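Local coordinates for protein aminotransferase AspB (Helicobacter pylori 26695, PDB 3EZS) that is probably a pyridoxal 5'-phosphate-dependent aminotransferase of class I and II, moving amino groups between amino acids and keto acids, at residues A[63-74]-A[269-279]. Numbering follows the deposited sequence. Where two conformers were deposited one is given.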
loop_
_atom_site.group_PDB
_atom_site.type_symbol
_atom_site.label_atom_id
_atom_site.label_comp_id
_atom_site.label_asym_id
_atom_site.label_seq_id
_atom_site.Cartn_x
_atom_site.Cartn_y
_atom_site.Cartn_z
ATOM N N SER A 63 6.604 11.546 14.764
ATOM C CA SER A 63 6.886 12.911 14.363
ATOM C C SER A 63 6.023 13.318 13.173
ATOM O O SER A 63 5.581 14.433 13.100
ATOM C CB SER A 63 8.378 13.077 14.072
ATOM O OG SER A 63 8.820 12.183 13.065
ATOM N N LEU A 64 5.777 12.407 12.251
ATOM C CA LEU A 64 4.902 12.691 11.100
ATOM C C LEU A 64 3.441 12.879 11.546
ATOM O O LEU A 64 2.795 13.824 11.125
ATOM C CB LEU A 64 5.017 11.584 10.042
ATOM C CG LEU A 64 4.091 11.696 8.825
ATOM C CD1 LEU A 64 4.313 13.013 8.044
ATOM C CD2 LEU A 64 4.272 10.456 7.945
ATOM N N ARG A 65 2.945 11.998 12.417
ATOM C CA ARG A 65 1.564 12.109 12.921
ATOM C C ARG A 65 1.348 13.455 13.612
ATOM O O ARG A 65 0.327 14.130 13.374
ATOM C CB ARG A 65 1.221 10.941 13.854
ATOM C CG ARG A 65 1.028 9.620 13.101
ATOM C CD ARG A 65 1.107 8.381 13.986
ATOM N NE ARG A 65 -0.029 8.185 14.887
ATOM C CZ ARG A 65 -0.098 8.599 16.150
ATOM N NH1 ARG A 65 0.896 9.276 16.712
ATOM N NH2 ARG A 65 -1.187 8.338 16.865
ATOM N N ALA A 66 2.308 13.848 14.454
ATOM C CA ALA A 66 2.263 15.146 15.143
ATOM C C ALA A 66 2.267 16.315 14.147
ATOM O O ALA A 66 1.519 17.264 14.321
ATOM C CB ALA A 66 3.433 15.273 16.136
ATOM N N ALA A 67 3.100 16.248 13.106
ATOM C CA ALA A 67 3.115 17.299 12.071
ATOM C C ALA A 67 1.764 17.366 11.362
ATOM O O ALA A 67 1.287 18.456 11.019
ATOM C CB ALA A 67 4.226 17.063 11.049
ATOM N N GLN A 68 1.143 16.209 11.130
ATOM C CA GLN A 68 -0.161 16.186 10.470
ATOM C C GLN A 68 -1.250 16.774 11.377
ATOM O O GLN A 68 -2.146 17.497 10.913
ATOM C CB GLN A 68 -0.494 14.769 10.007
ATOM C CG GLN A 68 0.402 14.292 8.844
ATOM C CD GLN A 68 0.100 12.869 8.396
ATOM O OE1 GLN A 68 -0.196 12.004 9.219
ATOM N NE2 GLN A 68 0.202 12.617 7.089
ATOM N N ARG A 69 -1.181 16.453 12.672
ATOM C CA ARG A 69 -2.115 17.024 13.630
ATOM C C ARG A 69 -1.924 18.547 13.714
ATOM O O ARG A 69 -2.900 19.295 13.769
ATOM C CB ARG A 69 -1.970 16.385 15.013
ATOM C CG ARG A 69 -2.338 14.911 15.036
ATOM C CD ARG A 69 -2.631 14.395 16.448
ATOM N NE ARG A 69 -1.486 14.513 17.343
ATOM C CZ ARG A 69 -0.466 13.659 17.399
ATOM N NH1 ARG A 69 -0.418 12.592 16.612
ATOM N NH2 ARG A 69 0.521 13.879 18.250
ATOM N N GLY A 70 -0.675 19.001 13.728
ATOM C CA GLY A 70 -0.379 20.440 13.779
ATOM C C GLY A 70 -1.007 21.169 12.601
ATOM O O GLY A 70 -1.600 22.238 12.762
ATOM N N PHE A 71 -0.879 20.566 11.420
ATOM C CA PHE A 71 -1.531 21.071 10.209
ATOM C C PHE A 71 -3.043 21.239 10.406
ATOM O O PHE A 71 -3.607 22.297 10.088
ATOM C CB PHE A 71 -1.271 20.156 8.995
ATOM C CG PHE A 71 -2.195 20.436 7.844
ATOM C CD1 PHE A 71 -2.044 21.589 7.090
ATOM C CD2 PHE A 71 -3.246 19.589 7.560
ATOM C CE1 PHE A 71 -2.908 21.878 6.090
ATOM C CE2 PHE A 71 -4.115 19.876 6.559
ATOM C CZ PHE A 71 -3.929 21.015 5.797
ATOM N N PHE A 72 -3.696 20.210 10.939
ATOM C CA PHE A 72 -5.150 20.240 11.134
ATOM C C PHE A 72 -5.561 21.358 12.106
ATOM O O PHE A 72 -6.578 22.031 11.893
ATOM C CB PHE A 72 -5.690 18.883 11.579
ATOM C CG PHE A 72 -7.110 18.648 11.182
ATOM C CD1 PHE A 72 -7.404 18.096 9.950
ATOM C CD2 PHE A 72 -8.147 19.018 12.005
ATOM C CE1 PHE A 72 -8.699 17.894 9.566
ATOM C CE2 PHE A 72 -9.444 18.819 11.619
ATOM C CZ PHE A 72 -9.723 18.261 10.401
ATOM N N LYS A 73 -4.750 21.566 13.142
ATOM C CA LYS A 73 -4.974 22.638 14.102
ATOM C C LYS A 73 -4.856 24.014 13.461
ATOM O O LYS A 73 -5.766 24.810 13.573
ATOM C CB LYS A 73 -3.997 22.522 15.285
ATOM C CG LYS A 73 -4.222 23.553 16.398
ATOM C CD LYS A 73 -3.246 23.366 17.572
ATOM N N ARG A 74 -3.747 24.294 12.789
ATOM C CA ARG A 74 -3.574 25.575 12.126
ATOM C C ARG A 74 -4.638 25.839 11.080
ATOM O O ARG A 74 -5.153 26.952 10.976
ATOM C CB ARG A 74 -2.232 25.645 11.414
ATOM C CG ARG A 74 -0.987 25.614 12.313
ATOM C CD ARG A 74 0.234 26.037 11.484
ATOM N NE ARG A 74 0.378 25.239 10.268
ATOM C CZ ARG A 74 0.999 24.060 10.190
ATOM N NH1 ARG A 74 1.536 23.472 11.258
ATOM N NH2 ARG A 74 1.077 23.447 9.023
ATOM N N GLN A 269 9.135 9.898 4.892
ATOM C CA GLN A 269 8.330 10.428 5.983
ATOM C C GLN A 269 8.919 11.729 6.547
ATOM O O GLN A 269 8.160 12.607 6.946
ATOM C CB GLN A 269 8.205 9.412 7.098
ATOM C CG GLN A 269 7.600 8.047 6.697
ATOM C CD GLN A 269 7.278 7.196 7.902
ATOM O OE1 GLN A 269 6.782 7.718 8.900
ATOM N NE2 GLN A 269 7.537 5.882 7.819
ATOM N N LYS A 270 10.252 11.862 6.603
ATOM C CA LYS A 270 10.860 13.142 7.053
ATOM C C LYS A 270 10.524 14.274 6.097
ATOM O O LYS A 270 10.211 15.385 6.542
ATOM C CB LYS A 270 12.401 13.086 7.211
ATOM C CG LYS A 270 12.903 12.747 8.593
ATOM C CD LYS A 270 12.518 13.798 9.662
ATOM C CE LYS A 270 12.740 13.254 11.085
ATOM N NZ LYS A 270 11.878 13.941 12.107
ATOM N N ALA A 271 10.642 14.009 4.789
ATOM C CA ALA A 271 10.283 15.011 3.768
ATOM C C ALA A 271 8.774 15.350 3.837
ATOM O O ALA A 271 8.371 16.518 3.667
ATOM C CB ALA A 271 10.690 14.541 2.357
ATOM N N SER A 272 7.946 14.339 4.091
ATOM C CA SER A 272 6.502 14.559 4.277
ATOM C C SER A 272 6.282 15.436 5.489
ATOM O O SER A 272 5.469 16.345 5.453
ATOM C CB SER A 272 5.768 13.253 4.523
ATOM O OG SER A 272 5.798 12.456 3.369
ATOM N N GLU A 273 7.018 15.161 6.559
ATOM C CA GLU A 273 6.899 15.941 7.796
ATOM C C GLU A 273 7.273 17.410 7.567
ATOM O O GLU A 273 6.595 18.304 8.059
ATOM C CB GLU A 273 7.798 15.344 8.869
ATOM C CG GLU A 273 7.714 16.042 10.214
ATOM C CD GLU A 273 8.799 15.592 11.167
ATOM O OE1 GLU A 273 9.354 14.498 10.964
ATOM O OE2 GLU A 273 9.091 16.335 12.128
ATOM N N ALA A 274 8.363 17.647 6.836
ATOM C CA ALA A 274 8.788 19.005 6.531
ATOM C C ALA A 274 7.679 19.722 5.750
ATOM O O ALA A 274 7.383 20.877 6.031
ATOM C CB ALA A 274 10.120 19.000 5.757
ATOM N N ALA A 275 7.043 19.021 4.807
ATOM C CA ALA A 275 5.936 19.578 4.010
ATOM C C ALA A 275 4.738 19.951 4.873
ATOM O O ALA A 275 4.211 21.059 4.760
ATOM C CB ALA A 275 5.501 18.592 2.876
ATOM N N TRP A 276 4.327 19.047 5.764
ATOM C CA TRP A 276 3.151 19.313 6.608
ATOM C C TRP A 276 3.367 20.423 7.628
ATOM O O TRP A 276 2.406 21.040 8.043
ATOM C CB TRP A 276 2.659 18.054 7.333
ATOM C CG TRP A 276 1.961 17.005 6.472
ATOM C CD1 TRP A 276 2.435 15.773 6.144
ATOM C CD2 TRP A 276 0.656 17.106 5.860
ATOM N NE1 TRP A 276 1.512 15.099 5.372
ATOM C CE2 TRP A 276 0.421 15.897 5.173
ATOM C CE3 TRP A 276 -0.321 18.110 5.806
ATOM C CZ2 TRP A 276 -0.770 15.644 4.467
ATOM C CZ3 TRP A 276 -1.507 17.861 5.078
ATOM C CH2 TRP A 276 -1.718 16.628 4.447
ATOM N N LEU A 277 4.609 20.634 8.060
ATOM C CA LEU A 277 4.943 21.674 9.020
ATOM C C LEU A 277 4.906 23.103 8.437
ATOM O O LEU A 277 4.782 24.071 9.184
ATOM C CB LEU A 277 6.349 21.438 9.583
ATOM C CG LEU A 277 6.654 20.298 10.552
ATOM C CD1 LEU A 277 8.164 19.951 10.592
ATOM C CD2 LEU A 277 6.129 20.625 11.963
ATOM N N ASP A 278 5.029 23.225 7.115
ATOM C CA ASP A 278 5.113 24.530 6.456
ATOM C C ASP A 278 3.869 24.895 5.657
ATOM O O ASP A 278 3.301 24.039 4.941
ATOM C CB ASP A 278 6.292 24.522 5.494
ATOM C CG ASP A 278 6.428 25.818 4.744
ATOM O OD1 ASP A 278 6.721 26.840 5.386
ATOM O OD2 ASP A 278 6.248 25.815 3.515
ATOM N N ASP A 279 3.462 26.164 5.772
ATOM C CA ASP A 279 2.302 26.699 5.048
ATOM C C ASP A 279 2.662 27.610 3.871
ATOM O O ASP A 279 1.853 27.813 2.979
ATOM C CB ASP A 279 1.399 27.480 6.011
ATOM C CG ASP A 279 0.700 26.581 7.034
ATOM O OD1 ASP A 279 0.549 25.372 6.791
ATOM O OD2 ASP A 279 0.306 27.090 8.085
HETATM O O HOH W 1 6.510 16.829 13.980
#
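Trp-276 lies between Leu-64, Ala-67, Gln-68 and Phe-71 as a knob in a hole of the facing helix. CG of Gln-68 sits over one face of the indole, a CH-pi contact 3.7 Å from the centroid of the five-membered ring. The amide of Gln-68 is turned steeply to that ring. Its NE2 and the indole NE1, both donors, do not bond each other: NE2 gives to Gly-241 O, NE1 to Ser-240 OG, while Gln-68 OE1 is bonded to Ser-87 OG. Phe-71, with CG anti to its backbone N (chi1 165°), has Trp-276 CZ3 over one ring face, an oblique pair with planes at 54°, nearest at Phe-71 CD2 to Trp-276 CZ3 (3.5 Å). Leu-64 answers the knob, meeting Gln-269 through CD2 and Ser-272, Glu-273 and Trp-276 CD1 (3.8 Å) through CD1; Ala-67 packs its CB on Glu-273 CG (3.7 Å).

Polar groups close both ends. Glu-273 OE1 accepts a salt bridge from Lys-270 NZ on its syn side and a hydrogen bond from Ser-63 OG (3.2 Å) above the carboxylate plane; a water links Glu-273 OE2 to Ser-63 O. Arg-74 forms a two-point, side-on salt bridge with Asp-279, NE to OD2 (2.9 Å) and NH2 to OD1. Its NH2 also gives to Trp-276 O (2.9 Å), in both the guanidinium and carbonyl planes. Arg-232 is a second partner of Asp-279.

The nearly parallel helices (18°, axes 8.5 Å apart) join by knobs-into-holes packing. Helix 269-277 is backed by helix 39-46; helix 63-74 lies against strands 85-88 and 241-245 of the mixed sheet central to the large domain in fold-type I aminotransferases.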